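PDB 2V2G: peroxiredoxin 6 from Arenicola marina, which probably acts as a thiol-specific peroxidase, reducing hydrogen peroxide and organic hydroperoxides to water and alcohols. Local coordinates for residues E7-F12 with L21-W26; D15-K20 with D72-H77; N200-A205 with L213-Q218. The protein carries 1 engineered substitution. All coordinates share one frame; numbering follows the deposited sequence.

Contacts 1 and 2 sit together in the thioredoxin-like domain, their centres about 17 Å apart, and share one sheet through the neighbouring strands 13-16 and 21-22. They touch directly: Leu21 CD2 packs on Ser16 OG at 3.7 Å, and Trp26 NE1 on Ile18 CD1 at 3.8 Å. Contact 3 belongs to the separate C-terminal sheet, with its centre about 39 Å from that of contact 1 and about 50 Å from that of contact 2. Contact 2 approaches the peroxidatic position: the side chain of His77 is about 10 Å from that of Ser45, the engineered replacement of the predicted active-site cysteine. Contact 3 comes near a bound benzoic acid, about 8 Å from the side chain of Leu213.

Contact 1 (E7-F12 with L21-W26); sequences EVFPNF and LKFHDW
An aromatic cluster of Phe9, Phe12 and Phe23 fastens the loop before strand 13-16 to the start of helix 23-27, at the margin of the thioredoxin-like sheet. The evidence is in the ring geometry. Phe23 CB stands over the centre of the Phe12 ring, 3.6 Å from its centroid, in a CH-pi contact; the two rings are nearly parallel, 11° apart, but slid apart so that they barely overlap, the closest approach being Phe12 CE2 to Phe23 CG, 3.4 Å. Further out along the Phe23 ring, on the same side as Phe12, Phe9 CD2 reaches Phe23 CE2 at 3.5 Å, the planes oblique. Ile133 of strand 124-133 packs against both Phe9 and Phe23.

The polar half centres on Asn11, the middle of an inverse gamma turn. With CG anti to the backbone N (chi1 -168°), its side chain lies over the His24 ring: CB is 3.5 Å from the ring centroid, and the amide stacks on the imidazole with planes 15° apart. Asn11 OD1 also accepts from His24 N at 2.8 Å, the donor standing above the carbonyl plane. The ring is held from its edge as well, since His24 NE2 donates to Phe9 O at 2.8 Å, almost in the ring plane, so its rotation is fixed by both contacts. Phe12 O receives Phe23 N in a backbone bond. Lys22, bent at chi2, brings NZ to Asn11 O at 2.7 Å while it forms a salt bridge with Glu13. A water accepts from Asn11 ND2 and donates to Asp25 OD1.

Contact 2 (D15-K20 with D72-H77); sequences DSTIGK and DNVADH
Ser16 OG is gripped twice within its own turn: it donates to Gly19 O at 2.6 Å, on a lone pair in the carbonyl plane, and accepts from Ile18 N at 3.0 Å, which makes an ST turn. Ser16 to Gly19 is also a type I beta turn, closed by Gly19 N on Ser16 O, and that carbonyl faces the helix. Both methyls of Val74 come up to it from the helix side, CG1 and CG2 each 3.6 Å from Ser16 O. A chi1 of 174°, with CG1 anti to the backbone N, turns them there.

On one flank Val74 CG2 touches Asp15 CG at 3.9 Å, crossing the carboxylate side chain at about a right angle. Asp15 OD1 in turn accepts from Ser16 N at 2.9 Å, on its anti side but tilted out of the carboxylate plane. With an alanine here the carboxylate is gone, and Ser16 N would probably be less firmly held, with a gap opening beside Val74 CG2. On the other flank Thr17 CG2 meets His77 CB at 3.6 Å. The polar ends look to other partners: Thr17 OG1 bonds to Ile98 N and His77 NE2 to Ser70 OG.

The helix is closed by its own cap, Asn73 OD1 accepting from Asp76 N at 2.8 Å, nearly along the C=O axis. The evidence therefore describes van der Waals packing, without a direct polar bond, of a beta turn against an N-capped helix start, over strands 13-16 and 98-100 of the thioredoxin-like sheet.

Contact 3 (N200-A205 with L213-Q218); sequences NMEVKA and LRYTPQ
Met201 leads its side chain across the strand opposite, and each of its atoms can be assigned a neighbour. CB lies near Tyr215 O, and CG comes closer to the same oxygen, at 3.4 Å. SD then rests on Arg214 CD at 3.8 Å, and the tip CE, turned aside by a bend at chi3 (72°), stays beside the same carbon at 3.9 Å, approaching the guanidinium obliquely. With CG anti to the backbone N, the chain is fully extended up to SD, which is how the sulfur spans the gap. Val203 CG2 packs alongside Arg214 CG at 3.9 Å, so on this face Met201 and Val203 both pack on the aliphatic part of the arginine, whose NH2 bonds to Val189 O.

The other face carries Glu202 and Tyr215, side by side, with Glu202 OE1 4.0 Å from Tyr215 CD1. Lys204 CD adds a methylene at the edge of the tyrosine ring and rests on Leu213 CD2 at 3.6 Å before its end leads away.

The backbones are tied by Glu202 N to Tyr215 O and Tyr215 N to Glu202 O, both 2.9 Å, and by Lys204 N to Leu213 O. Leu213 and Tyr215 pack respectively on Pro43 and Leu87 of the second subunit. The pairing is antiparallel between consecutive strands, hence a beta hairpin, here edging the C-terminal sheet of this Prx6-family protein.

Contact 1 (E7-F12 with L21-W26)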
ATOM      1  N   GLU A   7      12.865  -1.948  -9.720  1.00 23.63           N
ATOM      2  CA  GLU A   7      12.942  -1.887 -11.194  1.00 24.22           C
ATOM      3  C   GLU A   7      12.985  -0.432 -11.629  1.00 22.24           C
ATOM      4  O   GLU A   7      12.330   0.422 -11.003  1.00 22.64           O
ATOM      5  CB  GLU A   7      11.708  -2.509 -11.838  1.00 24.52           C
ATOM      6  CG  GLU A   7      11.642  -3.986 -11.891  1.00 30.86           C
ATOM      7  CD  GLU A   7      10.420  -4.445 -12.793  1.00 30.50           C
ATOM      8  OE1 GLU A   7      10.251  -3.873 -13.933  1.00 41.61           O
ATOM      9  OE2 GLU A   7       9.741  -5.388 -12.380  1.00 38.08           O
ATOM     10  N   VAL A   8      13.707  -0.168 -12.729  1.00 24.15           N
ATOM     11  CA  VAL A   8      13.613   1.149 -13.386  1.00 23.31           C
ATOM     12  C   VAL A   8      12.206   1.341 -13.968  1.00 23.75           C
ATOM     13  O   VAL A   8      11.688   0.483 -14.721  1.00 25.74           O
ATOM     14  CB  VAL A   8      14.720   1.344 -14.442  1.00 23.97           C
ATOM     15  CG1 VAL A   8      14.530   2.698 -15.164  1.00 25.84           C
ATOM     16  CG2 VAL A   8      16.072   1.306 -13.709  1.00 24.22           C
ATOM     17  N   PHE A   9      11.551   2.429 -13.548  1.00 21.94           N
ATOM     18  CA  PHE A   9      10.220   2.717 -14.013  1.00 23.37           C
ATOM     19  C   PHE A   9      10.247   2.935 -15.523  1.00 25.18           C
ATOM     20  O   PHE A   9      11.181   3.526 -16.057  1.00 24.41           O
ATOM     21  CB  PHE A   9       9.634   3.927 -13.279  1.00 25.88           C
ATOM     22  CG  PHE A   9       8.134   3.791 -13.062  1.00 26.73           C
ATOM     23  CD1 PHE A   9       7.645   3.016 -12.039  1.00 27.72           C
ATOM     24  CD2 PHE A   9       7.248   4.457 -13.903  1.00 27.30           C
ATOM     25  CE1 PHE A   9       6.282   2.843 -11.873  1.00 28.04           C
ATOM     26  CE2 PHE A   9       5.867   4.321 -13.720  1.00 29.06           C
ATOM     27  CZ  PHE A   9       5.397   3.530 -12.722  1.00 27.95           C
ATOM     28  N   PRO A  10       9.279   2.418 -16.265  1.00 25.12           N
ATOM     29  CA  PRO A  10       9.289   2.682 -17.724  1.00 24.56           C
ATOM     30  C   PRO A  10       9.364   4.178 -18.092  1.00 23.11           C
ATOM     31  O   PRO A  10       8.669   5.046 -17.503  1.00 23.11           O
ATOM     32  CB  PRO A  10       7.981   2.020 -18.232  1.00 25.61           C
ATOM     33  CG  PRO A  10       7.250   1.656 -17.036  1.00 28.75           C
ATOM     34  CD  PRO A  10       8.135   1.582 -15.846  1.00 26.28           C
ATOM     35  N   ASN A  11      10.223   4.453 -19.089  1.00 23.22           N
ATOM     36  CA  ASN A  11      10.407   5.810 -19.621  1.00 23.02           C
ATOM     37  C   ASN A  11       9.384   6.027 -20.736  1.00 22.74           C
ATOM     38  O   ASN A  11       9.666   6.148 -21.949  1.00 22.00           O
ATOM     39  CB  ASN A  11      11.823   6.015 -20.107  1.00 22.33           C
ATOM     40  CG  ASN A  11      12.124   7.455 -20.376  1.00 23.43           C
ATOM     41  OD1 ASN A  11      11.344   8.362 -20.027  1.00 20.71           O
ATOM     42  ND2 ASN A  11      13.266   7.680 -20.976  1.00 20.59           N
ATOM     43  N   PHE A  12       8.138   6.068 -20.273  1.00 23.33           N
ATOM     44  CA  PHE A  12       7.009   6.077 -21.184  1.00 23.85           C
ATOM     45  C   PHE A  12       6.756   7.452 -21.790  1.00 24.04           C
ATOM     46  O   PHE A  12       7.136   8.481 -21.185  1.00 24.51           O
ATOM     47  CB  PHE A  12       5.741   5.507 -20.516  1.00 23.49           C
ATOM     48  CG  PHE A  12       5.234   6.295 -19.351  1.00 21.15           C
ATOM     49  CD1 PHE A  12       4.459   7.419 -19.539  1.00 23.47           C
ATOM     50  CD2 PHE A  12       5.532   5.915 -18.044  1.00 24.61           C
ATOM     51  CE1 PHE A  12       3.958   8.149 -18.471  1.00 25.67           C
ATOM     52  CE2 PHE A  12       5.048   6.660 -16.955  1.00 26.34           C
ATOM     53  CZ  PHE A  12       4.261   7.779 -17.165  1.00 25.71           C
ATOM     54  N   LEU A  21       4.489  14.091 -22.861  1.00 27.06           N
ATOM     55  CA  LEU A  21       5.626  13.995 -21.986  1.00 27.52           C
ATOM     56  C   LEU A  21       6.309  12.648 -22.060  1.00 27.26           C
ATOM     57  O   LEU A  21       5.722  11.631 -22.444  1.00 27.99           O
ATOM     58  CB  LEU A  21       5.236  14.313 -20.567  1.00 27.61           C
ATOM     59  CG  LEU A  21       4.262  13.457 -19.797  1.00 29.45           C
ATOM     60  CD1 LEU A  21       4.980  12.242 -19.163  1.00 33.36           C
ATOM     61  CD2 LEU A  21       3.668  14.338 -18.657  1.00 30.77           C
ATOM     62  N   LYS A  22       7.582  12.681 -21.689  1.00 25.18           N
ATOM     63  CA  LYS A  22       8.410  11.511 -21.608  1.00 24.32           C
ATOM     64  C   LYS A  22       8.802  11.382 -20.121  1.00 23.77           C
ATOM     65  O   LYS A  22       9.308  12.313 -19.477  1.00 21.02           O
ATOM     66  CB  LYS A  22       9.619  11.634 -22.514  1.00 24.44           C
ATOM     67  CG  LYS A  22      10.572  10.452 -22.511  1.00 27.73           C
ATOM     68  CD  LYS A  22      10.143   9.346 -23.478  1.00 32.60           C
ATOM     69  CE  LYS A  22      11.299   8.389 -23.829  1.00 34.52           C
ATOM     70  NZ  LYS A  22      10.796   7.032 -24.247  1.00 36.22           N
ATOM     71  N   PHE A  23       8.455  10.262 -19.516  1.00 22.10           N
ATOM     72  CA  PHE A  23       8.412  10.202 -18.071  1.00 23.69           C
ATOM     73  C   PHE A  23       9.739  10.526 -17.341  1.00 23.20           C
ATOM     74  O   PHE A  23       9.751  11.290 -16.368  1.00 23.91           O
ATOM     75  CB  PHE A  23       7.808   8.841 -17.577  1.00 23.36           C
ATOM     76  CG  PHE A  23       7.590   8.786 -16.109  1.00 23.85           C
ATOM     77  CD1 PHE A  23       6.682   9.655 -15.471  1.00 26.40           C
ATOM     78  CD2 PHE A  23       8.333   7.934 -15.325  1.00 24.82           C
ATOM     79  CE1 PHE A  23       6.506   9.643 -14.079  1.00 27.53           C
ATOM     80  CE2 PHE A  23       8.131   7.879 -13.916  1.00 29.43           C
ATOM     81  CZ  PHE A  23       7.231   8.785 -13.306  1.00 26.33           C
ATOM     82  N   HIS A  24      10.841   9.938 -17.797  1.00 22.86           N
ATOM     83  CA  HIS A  24      12.127  10.216 -17.147  1.00 23.28           C
ATOM     84  C   HIS A  24      12.525  11.680 -17.279  1.00 23.16           C
ATOM     85  O   HIS A  24      13.247  12.173 -16.395  1.00 22.70           O
ATOM     86  CB  HIS A  24      13.247   9.348 -17.655  1.00 22.79           C
ATOM     87  CG  HIS A  24      13.151   7.913 -17.248  1.00 23.64           C
ATOM     88  ND1 HIS A  24      14.229   7.049 -17.331  1.00 23.24           N
ATOM     89  CD2 HIS A  24      12.117   7.204 -16.713  1.00 27.47           C
ATOM     90  CE1 HIS A  24      13.834   5.854 -16.905  1.00 24.62           C
ATOM     91  NE2 HIS A  24      12.567   5.929 -16.502  1.00 24.54           N
ATOM     92  N   ASP A  25      12.136  12.343 -18.377  1.00 23.78           N
ATOM     93  CA  ASP A  25      12.437  13.781 -18.638  1.00 24.01           C
ATOM     94  C   ASP A  25      11.607  14.656 -17.690  1.00 25.45           C
ATOM     95  O   ASP A  25      12.087  15.636 -17.127  1.00 25.45           O
ATOM     96  CB  ASP A  25      12.097  14.158 -20.073  1.00 23.56           C
ATOM     97  CG  ASP A  25      13.039  13.524 -21.106  1.00 24.62           C
ATOM     98  OD1 ASP A  25      14.112  13.021 -20.712  1.00 27.14           O
ATOM     99  OD2 ASP A  25      12.757  13.609 -22.321  1.00 28.20           O
ATOM    100  N   TRP A  26      10.347  14.298 -17.559  1.00 24.94           N
ATOM    101  CA  TRP A  26       9.398  15.034 -16.744  1.00 24.60           C
ATOM    102  C   TRP A  26       9.787  14.896 -15.281  1.00 24.44           C
ATOM    103  O   TRP A  26       9.851  15.900 -14.553  1.00 24.96           O
ATOM    104  CB  TRP A  26       7.963  14.500 -16.956  1.00 25.61           C
ATOM    105  CG  TRP A  26       6.996  15.160 -16.037  1.00 26.43           C
ATOM    106  CD1 TRP A  26       6.382  16.372 -16.212  1.00 28.01           C
ATOM    107  CD2 TRP A  26       6.600  14.698 -14.757  1.00 27.65           C
ATOM    108  NE1 TRP A  26       5.594  16.651 -15.130  1.00 27.28           N
ATOM    109  CE2 TRP A  26       5.730  15.663 -14.212  1.00 25.35           C
ATOM    110  CE3 TRP A  26       6.903  13.566 -14.012  1.00 27.85           C
ATOM    111  CZ2 TRP A  26       5.141  15.507 -12.960  1.00 27.85           C
ATOM    112  CZ3 TRP A  26       6.303  13.416 -12.737  1.00 29.01           C
ATOM    113  CH2 TRP A  26       5.452  14.422 -12.249  1.00 28.05           C
TER
HETATM  114  O   HOH W   1      14.632  10.382 -21.122  1.00 20.31           O

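Contact 2 (D15-K20 with D72-H77)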
ATOM      1  N   ASP A  15       0.283  11.263 -23.566  1.00 27.71           N
ATOM      2  CA  ASP A  15      -0.381  12.563 -23.544  1.00 26.46           C
ATOM      3  C   ASP A  15      -0.932  12.856 -22.117  1.00 24.60           C
ATOM      4  O   ASP A  15      -1.175  11.974 -21.259  1.00 24.91           O
ATOM      5  CB  ASP A  15      -1.562  12.625 -24.496  1.00 27.69           C
ATOM      6  CG  ASP A  15      -1.803  14.054 -25.103  1.00 31.12           C
ATOM      7  OD1 ASP A  15      -1.321  15.141 -24.619  1.00 31.68           O
ATOM      8  OD2 ASP A  15      -2.531  14.092 -26.122  1.00 40.04           O
ATOM      9  N   SER A  16      -1.106  14.144 -21.882  1.00 23.82           N
ATOM     10  CA  SER A  16      -1.476  14.640 -20.581  1.00 24.09           C
ATOM     11  C   SER A  16      -2.104  16.013 -20.694  1.00 23.80           C
ATOM     12  O   SER A  16      -2.079  16.632 -21.758  1.00 23.39           O
ATOM     13  CB  SER A  16      -0.240  14.708 -19.671  1.00 24.06           C
ATOM     14  OG  SER A  16       0.520  15.889 -19.872  1.00 27.10           O
ATOM     15  N   THR A  17      -2.607  16.493 -19.560  1.00 23.93           N
ATOM     16  CA  THR A  17      -3.083  17.880 -19.433  1.00 24.21           C
ATOM     17  C   THR A  17      -2.036  18.988 -19.631  1.00 23.72           C
ATOM     18  O   THR A  17      -2.403  20.161 -19.803  1.00 24.76           O
ATOM     19  CB  THR A  17      -3.763  18.075 -18.070  1.00 22.59           C
ATOM     20  OG1 THR A  17      -2.831  17.747 -17.045  1.00 25.14           O
ATOM     21  CG2 THR A  17      -5.012  17.244 -18.008  1.00 23.92           C
ATOM     22  N   ILE A  18      -0.757  18.612 -19.582  1.00 23.20           N
ATOM     23  CA  ILE A  18       0.339  19.515 -19.910  1.00 24.97           C
ATOM     24  C   ILE A  18       0.975  19.163 -21.250  1.00 26.49           C
ATOM     25  O   ILE A  18       2.023  19.684 -21.578  1.00 27.89           O
ATOM     26  CB  ILE A  18       1.389  19.608 -18.795  1.00 24.16           C
ATOM     27  CG1 ILE A  18       2.205  18.323 -18.685  1.00 26.39           C
ATOM     28  CG2 ILE A  18       0.720  19.981 -17.450  1.00 26.34           C
ATOM     29  CD1 ILE A  18       3.283  18.380 -17.669  1.00 26.80           C
ATOM     30  N   GLY A  19       0.296  18.366 -22.064  1.00 26.41           N
ATOM     31  CA  GLY A  19       0.804  17.984 -23.375  1.00 26.15           C
ATOM     32  C   GLY A  19       1.586  16.684 -23.312  1.00 26.26           C
ATOM     33  O   GLY A  19       1.562  15.975 -22.307  1.00 25.71           O
ATOM     34  N   LYS A  20       2.258  16.335 -24.398  1.00 26.03           N
ATOM     35  CA  LYS A  20       2.995  15.091 -24.419  1.00 27.68           C
ATOM     36  C   LYS A  20       4.203  15.190 -23.538  1.00 27.13           C
ATOM     37  O   LYS A  20       4.833  16.248 -23.433  1.00 27.80           O
ATOM     38  CB  LYS A  20       3.407  14.645 -25.828  1.00 28.66           C
ATOM     39  CG  LYS A  20       2.207  14.307 -26.747  1.00 32.11           C
ATOM     40  CD  LYS A  20       2.676  13.494 -27.966  1.00 32.63           C
ATOM     41  CE  LYS A  20       1.591  13.415 -29.060  1.00 33.97           C
ATOM     42  NZ  LYS A  20       2.131  12.982 -30.419  1.00 35.58           N
ATOM     43  N   ASP A  72      -8.999   7.895 -19.309  1.00 25.37           N
ATOM     44  CA  ASP A  72      -9.810   8.895 -20.007  1.00 26.11           C
ATOM     45  C   ASP A  72      -8.955   9.839 -20.871  1.00 26.38           C
ATOM     46  O   ASP A  72      -7.735   9.878 -20.746  1.00 26.86           O
ATOM     47  CB  ASP A  72     -10.589   9.714 -18.981  1.00 26.88           C
ATOM     48  CG  ASP A  72     -11.598   8.866 -18.223  1.00 30.22           C
ATOM     49  OD1 ASP A  72     -12.627   8.480 -18.842  1.00 35.55           O
ATOM     50  OD2 ASP A  72     -11.319   8.559 -17.030  1.00 32.07           O
ATOM     51  N   ASN A  73      -9.613  10.624 -21.714  1.00 25.24           N
ATOM     52  CA  ASN A  73      -8.927  11.548 -22.582  1.00 25.70           C
ATOM     53  C   ASN A  73      -8.597  12.888 -21.909  1.00 24.89           C
ATOM     54  O   ASN A  73      -9.133  13.230 -20.844  1.00 24.77           O
ATOM     55  CB  ASN A  73      -9.663  11.719 -23.943  1.00 26.32           C
ATOM     56  CG  ASN A  73     -11.012  12.429 -23.826  1.00 27.14           C
ATOM     57  OD1 ASN A  73     -11.199  13.304 -22.994  1.00 28.37           O
ATOM     58  ND2 ASN A  73     -11.937  12.069 -24.686  1.00 29.57           N
ATOM     59  N   VAL A  74      -7.713  13.646 -22.525  1.00 24.62           N
ATOM     60  CA  VAL A  74      -7.233  14.902 -21.936  1.00 25.28           C
ATOM     61  C   VAL A  74      -8.361  15.963 -21.769  1.00 24.36           C
ATOM     62  O   VAL A  74      -8.408  16.695 -20.770  1.00 23.91           O
ATOM     63  CB  VAL A  74      -6.044  15.482 -22.759  1.00 25.12           C
ATOM     64  CG1 VAL A  74      -5.629  16.896 -22.236  1.00 28.14           C
ATOM     65  CG2 VAL A  74      -4.876  14.515 -22.745  1.00 27.03           C
ATOM     66  N   ALA A  75      -9.268  16.049 -22.746  1.00 24.33           N
ATOM     67  CA  ALA A  75     -10.413  16.981 -22.665  1.00 24.64           C
ATOM     68  C   ALA A  75     -11.291  16.721 -21.438  1.00 24.80           C
ATOM     69  O   ALA A  75     -11.639  17.645 -20.690  1.00 24.02           O
ATOM     70  CB  ALA A  75     -11.217  16.914 -23.975  1.00 24.78           C
ATOM     71  N   ASP A  76     -11.585  15.447 -21.175  1.00 24.07           N
ATOM     72  CA  ASP A  76     -12.298  15.060 -19.960  1.00 24.87           C
ATOM     73  C   ASP A  76     -11.510  15.381 -18.664  1.00 24.29           C
ATOM     74  O   ASP A  76     -12.061  15.850 -17.653  1.00 23.01           O
ATOM     75  CB  ASP A  76     -12.603  13.562 -20.014  1.00 25.19           C
ATOM     76  CG  ASP A  76     -13.836  13.252 -20.818  1.00 27.10           C
ATOM     77  OD1 ASP A  76     -14.432  14.180 -21.365  1.00 29.21           O
ATOM     78  OD2 ASP A  76     -14.176  12.058 -20.935  1.00 31.65           O
ATOM     79  N   HIS A  77     -10.204  15.159 -18.687  1.00 24.05           N
ATOM     80  CA  HIS A  77      -9.372  15.542 -17.550  1.00 24.55           C
ATOM     81  C   HIS A  77      -9.465  17.028 -17.278  1.00 22.79           C
ATOM     82  O   HIS A  77      -9.616  17.441 -16.137  1.00 22.64           O
ATOM     83  CB  HIS A  77      -7.918  15.198 -17.796  1.00 23.84           C
ATOM     84  CG  HIS A  77      -7.627  13.734 -17.827  1.00 27.13           C
ATOM     85  ND1 HIS A  77      -6.476  13.215 -18.380  1.00 27.37           N
ATOM     86  CD2 HIS A  77      -8.307  12.682 -17.316  1.00 25.04           C
ATOM     87  CE1 HIS A  77      -6.467  11.902 -18.192  1.00 25.21           C
ATOM     88  NE2 HIS A  77      -7.578  11.550 -17.581  1.00 30.08           N
TER

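Contact 3 (N200-A205 with L213-Q218)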
ATOM      1  N   ASN A 200      23.990   7.039  21.274  1.00 29.35           N
ATOM      2  CA  ASN A 200      22.890   6.795  22.211  1.00 29.65           C
ATOM      3  C   ASN A 200      22.072   5.541  21.891  1.00 28.97           C
ATOM      4  O   ASN A 200      20.993   5.364  22.432  1.00 31.52           O
ATOM      5  CB  ASN A 200      21.955   8.010  22.241  1.00 30.83           C
ATOM      6  CG  ASN A 200      22.608   9.207  22.886  1.00 32.86           C
ATOM      7  OD1 ASN A 200      23.104   9.133  24.004  1.00 35.13           O
ATOM      8  ND2 ASN A 200      22.653  10.305  22.155  1.00 38.51           N
ATOM      9  N   MET A 201      22.555   4.676  20.994  1.00 26.46           N
ATOM     10  CA  MET A 201      21.814   3.492  20.606  1.00 25.70           C
ATOM     11  C   MET A 201      21.489   2.647  21.843  1.00 23.96           C
ATOM     12  O   MET A 201      22.315   2.516  22.728  1.00 25.39           O
ATOM     13  CB  MET A 201      22.640   2.674  19.585  1.00 24.61           C
ATOM     14  CG  MET A 201      21.975   1.431  19.013  1.00 25.69           C
ATOM     15  SD  MET A 201      23.124   0.633  17.857  1.00 24.41           S
ATOM     16  CE  MET A 201      24.385  -0.071  18.946  1.00 22.39           C
ATOM     17  N   GLU A 202      20.292   2.081  21.876  1.00 24.43           N
ATOM     18  CA  GLU A 202      19.891   1.117  22.862  1.00 24.15           C
ATOM     19  C   GLU A 202      19.851  -0.273  22.206  1.00 22.91           C
ATOM     20  O   GLU A 202      19.196  -0.428  21.190  1.00 23.98           O
ATOM     21  CB  GLU A 202      18.471   1.427  23.325  1.00 24.41           C
ATOM     22  CG  GLU A 202      18.022   0.415  24.339  1.00 25.94           C
ATOM     23  CD  GLU A 202      16.556   0.530  24.769  1.00 28.40           C
ATOM     24  OE1 GLU A 202      15.899   1.557  24.445  1.00 29.71           O
ATOM     25  OE2 GLU A 202      16.140  -0.422  25.507  1.00 31.33           O
ATOM     26  N   VAL A 203      20.533  -1.251  22.820  1.00 23.75           N
ATOM     27  CA  VAL A 203      20.398  -2.664  22.432  1.00 24.61           C
ATOM     28  C   VAL A 203      19.434  -3.267  23.457  1.00 24.44           C
ATOM     29  O   VAL A 203      19.766  -3.375  24.631  1.00 26.13           O
ATOM     30  CB  VAL A 203      21.747  -3.420  22.372  1.00 24.93           C
ATOM     31  CG1 VAL A 203      21.574  -4.891  21.918  1.00 25.49           C
ATOM     32  CG2 VAL A 203      22.694  -2.673  21.472  1.00 24.93           C
ATOM     33  N   LYS A 204      18.240  -3.623  22.995  1.00 23.92           N
ATOM     34  CA  LYS A 204      17.236  -4.275  23.854  1.00 24.60           C
ATOM     35  C   LYS A 204      17.412  -5.816  23.925  1.00 23.90           C
ATOM     36  O   LYS A 204      17.413  -6.479  22.913  1.00 25.21           O
ATOM     37  CB  LYS A 204      15.844  -3.973  23.374  1.00 25.01           C
ATOM     38  CG  LYS A 204      14.768  -4.564  24.281  1.00 26.38           C
ATOM     39  CD  LYS A 204      13.388  -4.239  23.742  1.00 27.74           C
ATOM     40  CE  LYS A 204      12.253  -4.358  24.787  1.00 33.46           C
ATOM     41  NZ  LYS A 204      11.988  -5.759  25.258  1.00 39.61           N
ATOM     42  N   ALA A 205      17.546  -6.354  25.144  1.00 25.26           N
ATOM     43  CA  ALA A 205      17.748  -7.789  25.321  1.00 25.15           C
ATOM     44  C   ALA A 205      16.462  -8.513  24.959  1.00 26.14           C
ATOM     45  O   ALA A 205      15.375  -8.067  25.299  1.00 26.22           O
ATOM     46  CB  ALA A 205      18.168  -8.120  26.740  1.00 25.90           C
ATOM     47  N   LEU A 213      18.060  -5.994  18.185  1.00 23.30           N
ATOM     48  CA  LEU A 213      16.923  -5.115  18.493  1.00 23.68           C
ATOM     49  C   LEU A 213      17.492  -3.771  19.017  1.00 22.95           C
ATOM     50  O   LEU A 213      17.668  -3.535  20.224  1.00 24.50           O
ATOM     51  CB  LEU A 213      15.994  -5.742  19.533  1.00 24.28           C
ATOM     52  CG  LEU A 213      14.557  -5.221  19.514  1.00 25.85           C
ATOM     53  CD1 LEU A 213      13.829  -5.419  18.237  1.00 27.96           C
ATOM     54  CD2 LEU A 213      13.794  -5.973  20.591  1.00 26.72           C
ATOM     55  N   ARG A 214      17.844  -2.912  18.055  1.00 22.95           N
ATOM     56  CA  ARG A 214      18.634  -1.724  18.308  1.00 22.78           C
ATOM     57  C   ARG A 214      17.892  -0.463  17.892  1.00 22.98           C
ATOM     58  O   ARG A 214      17.579  -0.275  16.725  1.00 24.02           O
ATOM     59  CB  ARG A 214      20.015  -1.821  17.589  1.00 22.89           C
ATOM     60  CG  ARG A 214      20.842  -3.021  18.108  1.00 23.78           C
ATOM     61  CD  ARG A 214      22.278  -3.024  17.526  1.00 22.52           C
ATOM     62  NE  ARG A 214      22.261  -3.139  16.103  1.00 23.23           N
ATOM     63  CZ  ARG A 214      23.324  -3.033  15.312  1.00 22.30           C
ATOM     64  NH1 ARG A 214      24.515  -2.784  15.823  1.00 24.50           N
ATOM     65  NH2 ARG A 214      23.187  -3.148  14.009  1.00 24.82           N
ATOM     66  N   TYR A 215      17.624   0.379  18.867  1.00 23.58           N
ATOM     67  CA  TYR A 215      16.895   1.628  18.640  1.00 24.02           C
ATOM     68  C   TYR A 215      17.893   2.780  18.649  1.00 24.01           C
ATOM     69  O   TYR A 215      18.884   2.777  19.386  1.00 22.05           O
ATOM     70  CB  TYR A 215      15.898   1.936  19.732  1.00 26.10           C
ATOM     71  CG  TYR A 215      14.763   0.966  19.972  1.00 28.23           C
ATOM     72  CD1 TYR A 215      14.917  -0.061  20.904  1.00 32.21           C
ATOM     73  CD2 TYR A 215      13.531   1.094  19.326  1.00 30.61           C
ATOM     74  CE1 TYR A 215      13.883  -0.945  21.191  1.00 33.90           C
ATOM     75  CE2 TYR A 215      12.471   0.186  19.603  1.00 30.86           C
ATOM     76  CZ  TYR A 215      12.670  -0.817  20.556  1.00 35.55           C
ATOM     77  OH  TYR A 215      11.672  -1.746  20.871  1.00 35.93           O
ATOM     78  N   THR A 216      17.556   3.830  17.929  1.00 23.51           N
ATOM     79  CA  THR A 216      18.282   5.092  18.044  1.00 23.69           C
ATOM     80  C   THR A 216      17.333   6.301  17.802  1.00 23.40           C
ATOM     81  O   THR A 216      16.384   6.166  17.030  1.00 23.45           O
ATOM     82  CB  THR A 216      19.490   5.122  17.030  1.00 25.29           C
ATOM     83  OG1 THR A 216      20.321   6.270  17.311  1.00 26.93           O
ATOM     84  CG2 THR A 216      18.993   5.108  15.534  1.00 24.58           C
ATOM     85  N   PRO A 217      17.584   7.467  18.419  1.00 22.75           N
ATOM     86  CA  PRO A 217      16.803   8.638  17.964  1.00 22.53           C
ATOM     87  C   PRO A 217      16.905   8.845  16.450  1.00 23.69           C
ATOM     88  O   PRO A 217      17.931   8.505  15.831  1.00 25.95           O
ATOM     89  CB  PRO A 217      17.470   9.815  18.675  1.00 20.37           C
ATOM     90  CG  PRO A 217      18.166   9.228  19.853  1.00 21.20           C
ATOM     91  CD  PRO A 217      18.563   7.804  19.455  1.00 22.80           C
ATOM     92  N   GLN A 218      15.859   9.388  15.831  1.00 24.23           N
ATOM     93  CA  GLN A 218      15.908   9.614  14.423  1.00 25.34           C
ATOM     94  C   GLN A 218      17.072  10.558  14.095  1.00 24.98           C
ATOM     95  O   GLN A 218      17.177  11.652  14.675  1.00 24.29           O
ATOM     96  CB  GLN A 218      14.596  10.181  13.931  1.00 26.05           C
ATOM     97  CG  GLN A 218      14.649  10.629  12.474  1.00 25.28           C
ATOM     98  CD  GLN A 218      13.277  11.013  11.944  1.00 29.32           C
ATOM     99  OE1 GLN A 218      12.246  10.549  12.468  1.00 28.40           O
ATOM    100  NE2 GLN A 218      13.255  11.725  10.826  1.00 31.67           N
TER
HETATM  101  O   HOH W   2      22.370   7.525  18.823  1.00 29.18           O
HETATM  102  O   HOH W   3      17.987   4.994  21.730  1.00 46.97           O
HETATM  103  O   HOH W   4      18.771  -7.254  20.745  1.00 19.58           O